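Protein FucU (Bifidobacterium longum subsp. infantis, PDB 3MVK) probably interconverts the anomers of L-fucose and the pyranose and furanose forms of D-ribose, as a mutarotase of the RbsD/FucU family. Local coordinates at residues G[18-21]-G[22-26]; G[84-87]-G[88-91]; G[113-116]-G[117-121]. One frame throughout, in Å; residues are numbered along the deposited sequence.

Contact 1 of 3, residues G[18-21]-G[22-26]; sequences CEMG and HGDQL
Asp24 reaches back over the turn that follows helix 11-19 and takes the amide of Gly21: Gly21 N donates to Asp24 OD2 at 2.8 Å, nearly straight at 171°, meeting the oxygen on its anti side and somewhat out of the carboxylate plane. The backbone answers in the other direction, Asp24 N bonding to Gly21 O at 3.0 Å and closing a type II beta turn in which Gly23 has a positive phi (97°) suited to glycine. The tightly packed part is the apolar one: the selenomethionine Met20 bends at its last torsion (chi3 68°), which carries CE alongside the start of the strand, 3.4 Å from Gln25 C and 3.9 Å from Leu26 CB. The looser, polar side holds a water that donates both to Glu19 O (2.9 Å) and to Asp24 OD2, tying the last helical turn to the carboxylate. Asp24 OD1 bonds instead to Ser37 of a second subunit, so the turn is fastened across a subunit interface. His22 NE2 hydrogen-bonds to Asp66, and ND1 to a glycerol, probably from the crystallisation liquor, that may mark a pocket. A type II turn thus connects helix 11-19 to strand 25-29, inside the mixed sheet between strands 124-128 and 137-140.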
loop_
_atom_site.group_PDB
_atom_site.type_symbol
_atom_site.label_atom_id
_atom_site.label_comp_id
_atom_site.label_asym_id
_atom_site.label_seq_id
_atom_site.Cartn_x
_atom_site.Cartn_y
_atom_site.Cartn_z
ATOM N N CYS G 18 17.382 -16.468 -8.241
ATOM C CA CYS G 18 18.607 -15.677 -8.345
ATOM C C CYS G 18 18.938 -14.948 -7.050
ATOM O O CYS G 18 20.113 -14.854 -6.657
ATOM C CB CYS G 18 18.508 -14.702 -9.510
ATOM S SG CYS G 18 18.595 -15.559 -11.079
ATOM N N GLU G 19 17.927 -14.429 -6.378
ATOM C CA GLU G 19 18.227 -13.662 -5.188
ATOM C C GLU G 19 18.396 -14.488 -3.913
ATOM O O GLU G 19 18.886 -13.967 -2.906
ATOM C CB GLU G 19 17.219 -12.537 -5.011
ATOM C CG GLU G 19 15.886 -13.019 -4.523
ATOM C CD GLU G 19 14.722 -12.052 -4.817
ATOM O OE1 GLU G 19 14.878 -10.936 -5.352
ATOM O OE2 GLU G 19 13.602 -12.436 -4.493
HETATM N N MSE G 20 18.011 -15.764 -3.948
HETATM C CA MSE G 20 18.388 -16.657 -2.850
HETATM C C MSE G 20 19.894 -16.827 -2.797
HETATM O O MSE G 20 20.576 -16.822 -3.837
HETATM C CB MSE G 20 17.698 -18.020 -3.035
HETATM C CG MSE G 20 16.228 -17.909 -2.769
HETATM SE SE MSE G 20 15.231 -19.562 -3.174
HETATM C CE MSE G 20 15.920 -20.772 -1.746
ATOM N N GLY G 21 20.401 -16.972 -1.577
ATOM C CA GLY G 21 21.830 -17.159 -1.343
ATOM C C GLY G 21 22.084 -18.425 -0.537
ATOM O O GLY G 21 21.166 -19.216 -0.258
ATOM N N HIS G 22 23.339 -18.600 -0.144
ATOM C CA HIS G 22 23.772 -19.803 0.553
ATOM C C HIS G 22 22.995 -20.064 1.859
ATOM O O HIS G 22 22.991 -19.249 2.784
ATOM C CB HIS G 22 25.279 -19.674 0.800
ATOM C CG HIS G 22 25.916 -20.929 1.285
ATOM N ND1 HIS G 22 27.132 -20.931 1.942
ATOM C CD2 HIS G 22 25.519 -22.225 1.209
ATOM C CE1 HIS G 22 27.456 -22.180 2.241
ATOM N NE2 HIS G 22 26.498 -22.982 1.810
ATOM N N GLY G 23 22.326 -21.220 1.924
ATOM C CA GLY G 23 21.523 -21.558 3.082
ATOM C C GLY G 23 20.036 -21.274 2.984
ATOM O O GLY G 23 19.239 -21.821 3.764
ATOM N N ASP G 24 19.637 -20.407 2.053
ATOM C CA ASP G 24 18.205 -20.151 1.846
ATOM C C ASP G 24 17.501 -21.422 1.406
ATOM O O ASP G 24 18.096 -22.264 0.724
ATOM C CB ASP G 24 17.968 -19.077 0.767
ATOM C CG ASP G 24 18.104 -17.663 1.304
ATOM O OD1 ASP G 24 17.834 -17.425 2.500
ATOM O OD2 ASP G 24 18.456 -16.784 0.491
ATOM N N GLN G 25 16.237 -21.546 1.813
ATOM C CA GLN G 25 15.418 -22.723 1.474
ATOM C C GLN G 25 14.175 -22.349 0.673
ATOM O O GLN G 25 13.587 -21.276 0.848
ATOM C CB GLN G 25 14.985 -23.460 2.736
ATOM C CG GLN G 25 16.161 -24.094 3.453
ATOM C CD GLN G 25 15.762 -24.788 4.736
ATOM O OE1 GLN G 25 14.610 -24.735 5.152
ATOM N NE2 GLN G 25 16.736 -25.425 5.389
ATOM N N LEU G 26 13.774 -23.249 -0.219
ATOM C CA LEU G 26 12.471 -23.138 -0.822
ATOM C C LEU G 26 11.742 -24.468 -0.642
ATOM O O LEU G 26 12.369 -25.512 -0.412
ATOM C CB LEU G 26 12.570 -22.746 -2.305
ATOM C CG LEU G 26 13.265 -23.717 -3.268
ATOM C CD1 LEU G 26 12.402 -24.949 -3.581
ATOM C CD2 LEU G 26 13.635 -23.012 -4.561
HETATM O O HOH W 1 18.446 -14.048 -0.031
#

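Contact 2 of 3, residues G[84-87]-G[88-91]; sequences VATP and IWDV
Thr86 O is gripped twice as helix 88-97 begins: a water donates to it at 2.7 Å, and Trp89 N donates at 3.2 Å. The amide comes from above the carbonyl plane, 51° out of it, and so is not directed at a lone pair. The same water accepts weakly from Asp90 N, bridging Thr86 O to Asp90 N. Two further bonds, both weak, run to the following carbonyl, from Asp90 N and Val91 N to Pro87 O, the latter at 3.3 Å. Together these bonds form the opening turn of a helix entered from an extended loop, with Pro87, which has no N-H to offer, immediately ahead of Ile88. The loop descends from strand 73-76, so the contact marks the change from irregular chain to helix on the outer surface of the RbsD/FucU fold. The side chains of Thr86 and Trp89 also meet. Thr86 lies across one face of the indole: OG1 stands 3.2 Å above the plane of the ring system, over its centre, and CB makes a CH-pi contact 3.6 Å from the centroid of the five-membered ring, only 12° off the normal. CG2 lies on the same side of the indole, just outside the ring outline beside CE2, 3.8 Å from Trp89 CZ2. With chi1 at 60°, OG1 sits between the backbone N and the carbonyl carbon, and this rotation turns the hydroxyl over the indole. The ring's rotation is also held by its N-H, as Trp89 NE1 donates to the backbone carbonyl of Tyr134, while Ile88 packs on Glu130 and Ala135.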
loop_
_atom_site.group_PDB
_atom_site.type_symbol
_atom_site.label_atom_id
_atom_site.label_comp_id
_atom_site.label_asym_id
_atom_site.label_seq_id
_atom_site.Cartn_x
_atom_site.Cartn_y
_atom_site.Cartn_z
ATOM N N VAL G 84 0.381 -45.259 2.503
ATOM C CA VAL G 84 0.344 -44.862 1.076
ATOM C C VAL G 84 1.724 -45.011 0.404
ATOM O O VAL G 84 2.750 -44.662 0.973
ATOM C CB VAL G 84 -0.229 -43.416 0.886
ATOM C CG1 VAL G 84 0.674 -42.388 1.538
ATOM C CG2 VAL G 84 -0.460 -43.077 -0.601
ATOM N N ALA G 85 1.749 -45.578 -0.799
ATOM C CA ALA G 85 2.993 -45.652 -1.557
ATOM C C ALA G 85 3.533 -44.242 -1.834
ATOM O O ALA G 85 2.746 -43.289 -2.021
ATOM C CB ALA G 85 2.748 -46.372 -2.862
ATOM N N THR G 86 4.863 -44.133 -1.878
ATOM C CA THR G 86 5.543 -42.871 -2.209
ATOM C C THR G 86 6.655 -43.047 -3.262
ATOM O O THR G 86 7.839 -42.794 -2.987
ATOM C CB THR G 86 6.143 -42.220 -0.942
ATOM O OG1 THR G 86 7.085 -43.118 -0.345
ATOM C CG2 THR G 86 5.040 -41.836 0.086
ATOM N N PRO G 87 6.278 -43.442 -4.487
ATOM C CA PRO G 87 7.297 -43.621 -5.522
ATOM C C PRO G 87 8.005 -42.314 -5.908
ATOM O O PRO G 87 9.136 -42.358 -6.369
ATOM C CB PRO G 87 6.495 -44.162 -6.707
ATOM C CG PRO G 87 5.102 -43.689 -6.480
ATOM C CD PRO G 87 4.943 -43.809 -4.993
ATOM N N ILE G 88 7.373 -41.171 -5.673
ATOM C CA ILE G 88 8.010 -39.899 -6.068
ATOM C C ILE G 88 9.309 -39.646 -5.288
ATOM O O ILE G 88 10.179 -38.919 -5.769
ATOM C CB ILE G 88 7.055 -38.691 -5.922
ATOM C CG1 ILE G 88 7.519 -37.535 -6.844
ATOM C CG2 ILE G 88 6.990 -38.264 -4.478
ATOM C CD1 ILE G 88 6.487 -36.447 -7.068
ATOM N N TRP G 89 9.469 -40.276 -4.126
ATOM C CA TRP G 89 10.713 -40.141 -3.364
ATOM C C TRP G 89 11.905 -40.631 -4.169
ATOM O O TRP G 89 12.963 -40.010 -4.169
ATOM C CB TRP G 89 10.639 -40.885 -2.038
ATOM C CG TRP G 89 9.617 -40.335 -1.070
ATOM C CD1 TRP G 89 8.767 -39.261 -1.264
ATOM C CD2 TRP G 89 9.339 -40.831 0.241
ATOM N NE1 TRP G 89 7.994 -39.065 -0.153
ATOM C CE2 TRP G 89 8.321 -40.009 0.791
ATOM C CE3 TRP G 89 9.861 -41.888 1.014
ATOM C CZ2 TRP G 89 7.794 -40.211 2.079
ATOM C CZ3 TRP G 89 9.336 -42.092 2.298
ATOM C CH2 TRP G 89 8.310 -41.252 2.815
ATOM N N ASP G 90 11.732 -41.745 -4.886
ATOM C CA ASP G 90 12.823 -42.273 -5.711
ATOM C C ASP G 90 12.988 -41.454 -6.986
ATOM O O ASP G 90 14.101 -41.315 -7.482
ATOM C CB ASP G 90 12.599 -43.748 -6.057
ATOM C CG ASP G 90 12.883 -44.687 -4.882
ATOM O OD1 ASP G 90 13.429 -44.261 -3.825
ATOM O OD2 ASP G 90 12.556 -45.880 -5.021
ATOM N N VAL G 91 11.893 -40.900 -7.503
ATOM C CA VAL G 91 11.990 -39.973 -8.633
ATOM C C VAL G 91 12.857 -38.772 -8.226
ATOM O O VAL G 91 13.797 -38.386 -8.937
ATOM C CB VAL G 91 10.609 -39.507 -9.102
ATOM C CG1 VAL G 91 10.720 -38.386 -10.142
ATOM C CG2 VAL G 91 9.811 -40.693 -9.660
HETATM O O HOH W 2 10.065 -44.040 -3.785
#

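Contact 3 of 3, residues G[113-116]-G[117-121]; sequences FAFY and EQAKN
Glu117 CG stands beside the backbone N (chi1 -71°), which lays it 3.4 Å from Phe113 O, and the chain then bends at chi2 (-49°), folding the carboxylate back along the helix surface. A water completes the link, donating to Glu117 OE2 at 2.6 Å and also to Phe113 O, so the side chain is tied back to the carbonyl one turn earlier. Glu117 OE2 has a second partner in Lys120, whose chain is extended beyond CG. Lys120 NZ reaches Glu117 OE2 at 2.9 Å on the syn side and close to the carboxylate plane, a salt bridge within 117-121 between residues three apart. On its way the lysine passes alongside the carbonyl oxygen of Tyr116, with Lys120 CG 3.4 Å from Tyr116 O. The backbone is a regular alpha-helix, with i to i+4 bonds from Glu117 N to Phe113 O, Gln118 N to Ala114 O, Ala119 N to Phe115 O and Lys120 N to Tyr116 O; that from Ala119 N to Phe115 O is 2.9 Å long. Apolar contact between the turns is light: Phe115 CE2 approaches Ala119 CB obliquely at 4.4 Å. The helix is thus amphipathic, the ion pair on its exposed side and Phe115, Tyr116 and Ala119 on its buried one. Tyr116 OH bonds to Arg112, and Tyr116 also packs on His22 of a neighbouring subunit. On the inner side Phe115 rests on Ile138 of strand 137-140 and Met76 of strand 73-76, while Tyr116 and Ala119 pack on Ile38 of helix 35-38, which the exposed Lys120 also touches at the margin.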
loop_
_atom_site.group_PDB
_atom_site.type_symbol
_atom_site.label_atom_id
_atom_site.label_comp_id
_atom_site.label_asym_id
_atom_site.label_seq_id
_atom_site.Cartn_x
_atom_site.Cartn_y
_atom_site.Cartn_z
ATOM N N PHE G 113 4.562 -32.422 11.410
ATOM C CA PHE G 113 4.400 -31.101 12.009
ATOM C C PHE G 113 5.716 -30.332 12.114
ATOM O O PHE G 113 5.740 -29.117 11.910
ATOM C CB PHE G 113 3.596 -31.207 13.311
ATOM C CG PHE G 113 2.163 -31.552 13.057
ATOM C CD1 PHE G 113 1.240 -30.555 12.750
ATOM C CD2 PHE G 113 1.747 -32.877 13.023
ATOM C CE1 PHE G 113 -0.086 -30.869 12.462
ATOM C CE2 PHE G 113 0.427 -33.194 12.724
ATOM C CZ PHE G 113 -0.491 -32.190 12.450
ATOM N N ALA G 114 6.811 -31.050 12.322
ATOM C CA ALA G 114 8.151 -30.461 12.247
ATOM C C ALA G 114 8.440 -29.955 10.827
ATOM O O ALA G 114 9.096 -28.915 10.631
ATOM C CB ALA G 114 9.201 -31.481 12.680
ATOM N N PHE G 115 7.986 -30.709 9.833
ATOM C CA PHE G 115 8.128 -30.279 8.440
ATOM C C PHE G 115 7.403 -28.951 8.229
ATOM O O PHE G 115 7.971 -28.029 7.636
ATOM C CB PHE G 115 7.601 -31.347 7.476
ATOM C CG PHE G 115 7.902 -31.060 6.043
ATOM C CD1 PHE G 115 8.974 -31.691 5.402
ATOM C CD2 PHE G 115 7.113 -30.170 5.319
ATOM C CE1 PHE G 115 9.265 -31.416 4.048
ATOM C CE2 PHE G 115 7.382 -29.901 3.984
ATOM C CZ PHE G 115 8.468 -30.517 3.341
ATOM N N TYR G 116 6.168 -28.835 8.726
ATOM C CA TYR G 116 5.439 -27.567 8.562
ATOM C C TYR G 116 6.203 -26.415 9.202
ATOM O O TYR G 116 6.285 -25.332 8.622
ATOM C CB TYR G 116 4.046 -27.645 9.155
ATOM C CG TYR G 116 3.067 -28.521 8.422
ATOM C CD1 TYR G 116 2.911 -28.447 7.034
ATOM C CD2 TYR G 116 2.227 -29.378 9.133
ATOM C CE1 TYR G 116 1.969 -29.233 6.383
ATOM C CE2 TYR G 116 1.286 -30.160 8.486
ATOM C CZ TYR G 116 1.168 -30.091 7.119
ATOM O OH TYR G 116 0.225 -30.875 6.482
ATOM N N GLU G 117 6.773 -26.662 10.386
ATOM C CA GLU G 117 7.503 -25.622 11.121
ATOM C C GLU G 117 8.720 -25.156 10.353
ATOM O O GLU G 117 8.973 -23.946 10.262
ATOM C CB GLU G 117 7.889 -26.096 12.541
ATOM C CG GLU G 117 6.690 -26.198 13.477
ATOM C CD GLU G 117 5.842 -24.926 13.437
ATOM O OE1 GLU G 117 6.352 -23.848 13.807
ATOM O OE2 GLU G 117 4.682 -24.996 12.997
ATOM N N GLN G 118 9.440 -26.092 9.753
ATOM C CA GLN G 118 10.604 -25.731 8.938
ATOM C C GLN G 118 10.187 -24.983 7.666
ATOM O O GLN G 118 10.870 -24.039 7.253
ATOM C CB GLN G 118 11.437 -26.968 8.577
ATOM C CG GLN G 118 12.774 -26.658 7.862
ATOM C CD GLN G 118 13.659 -25.665 8.628
ATOM O OE1 GLN G 118 13.692 -25.673 9.863
ATOM N NE2 GLN G 118 14.396 -24.824 7.897
ATOM N N ALA G 119 9.079 -25.413 7.053
ATOM C CA ALA G 119 8.589 -24.792 5.811
ATOM C C ALA G 119 8.159 -23.354 6.010
ATOM O O ALA G 119 8.220 -22.554 5.085
ATOM C CB ALA G 119 7.447 -25.623 5.202
ATOM N N LYS G 120 7.721 -23.020 7.226
ATOM C CA LYS G 120 7.342 -21.649 7.532
ATOM C C LYS G 120 8.542 -20.691 7.480
ATOM O O LYS G 120 8.373 -19.463 7.452
ATOM C CB LYS G 120 6.706 -21.583 8.907
ATOM C CG LYS G 120 5.272 -22.053 8.953
ATOM C CD LYS G 120 4.766 -22.054 10.404
ATOM C CE LYS G 120 3.489 -22.861 10.524
ATOM N NZ LYS G 120 3.066 -22.886 11.956
ATOM N N ASN G 121 9.735 -21.261 7.498
ATOM C CA ASN G 121 10.964 -20.474 7.440
ATOM C C ASN G 121 11.522 -20.325 6.022
ATOM O O ASN G 121 12.557 -19.659 5.802
ATOM C CB ASN G 121 12.013 -21.062 8.384
ATOM C CG ASN G 121 11.627 -20.925 9.855
ATOM O OD1 ASN G 121 10.907 -20.002 10.249
ATOM N ND2 ASN G 121 12.126 -21.845 10.678
HETATM O O HOH W 3 3.663 -27.432 12.785
#

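Contact 1 is buried and contact 2 lies at the surface, on opposite sides of the chain's centre, about 26 Å apart between centres; contact 3 is partly buried. Each is local but marks a different event: contact 1 leaves a helix for a strand, contact 2 enters a helix from a loop, and contact 3 runs within a helix toward its C-terminal end. Their chemistry follows: polar turn, aromatic face, exposed ion pair. No two contacts share a helix or strand, but a probable hydrogen bond, Gln25 OE1 to Gln118 NE2 at 2.8 Å, joins strand 25-29 of contact 1 to helix 112-119 of contact 3, whereas contact 2 touches neither.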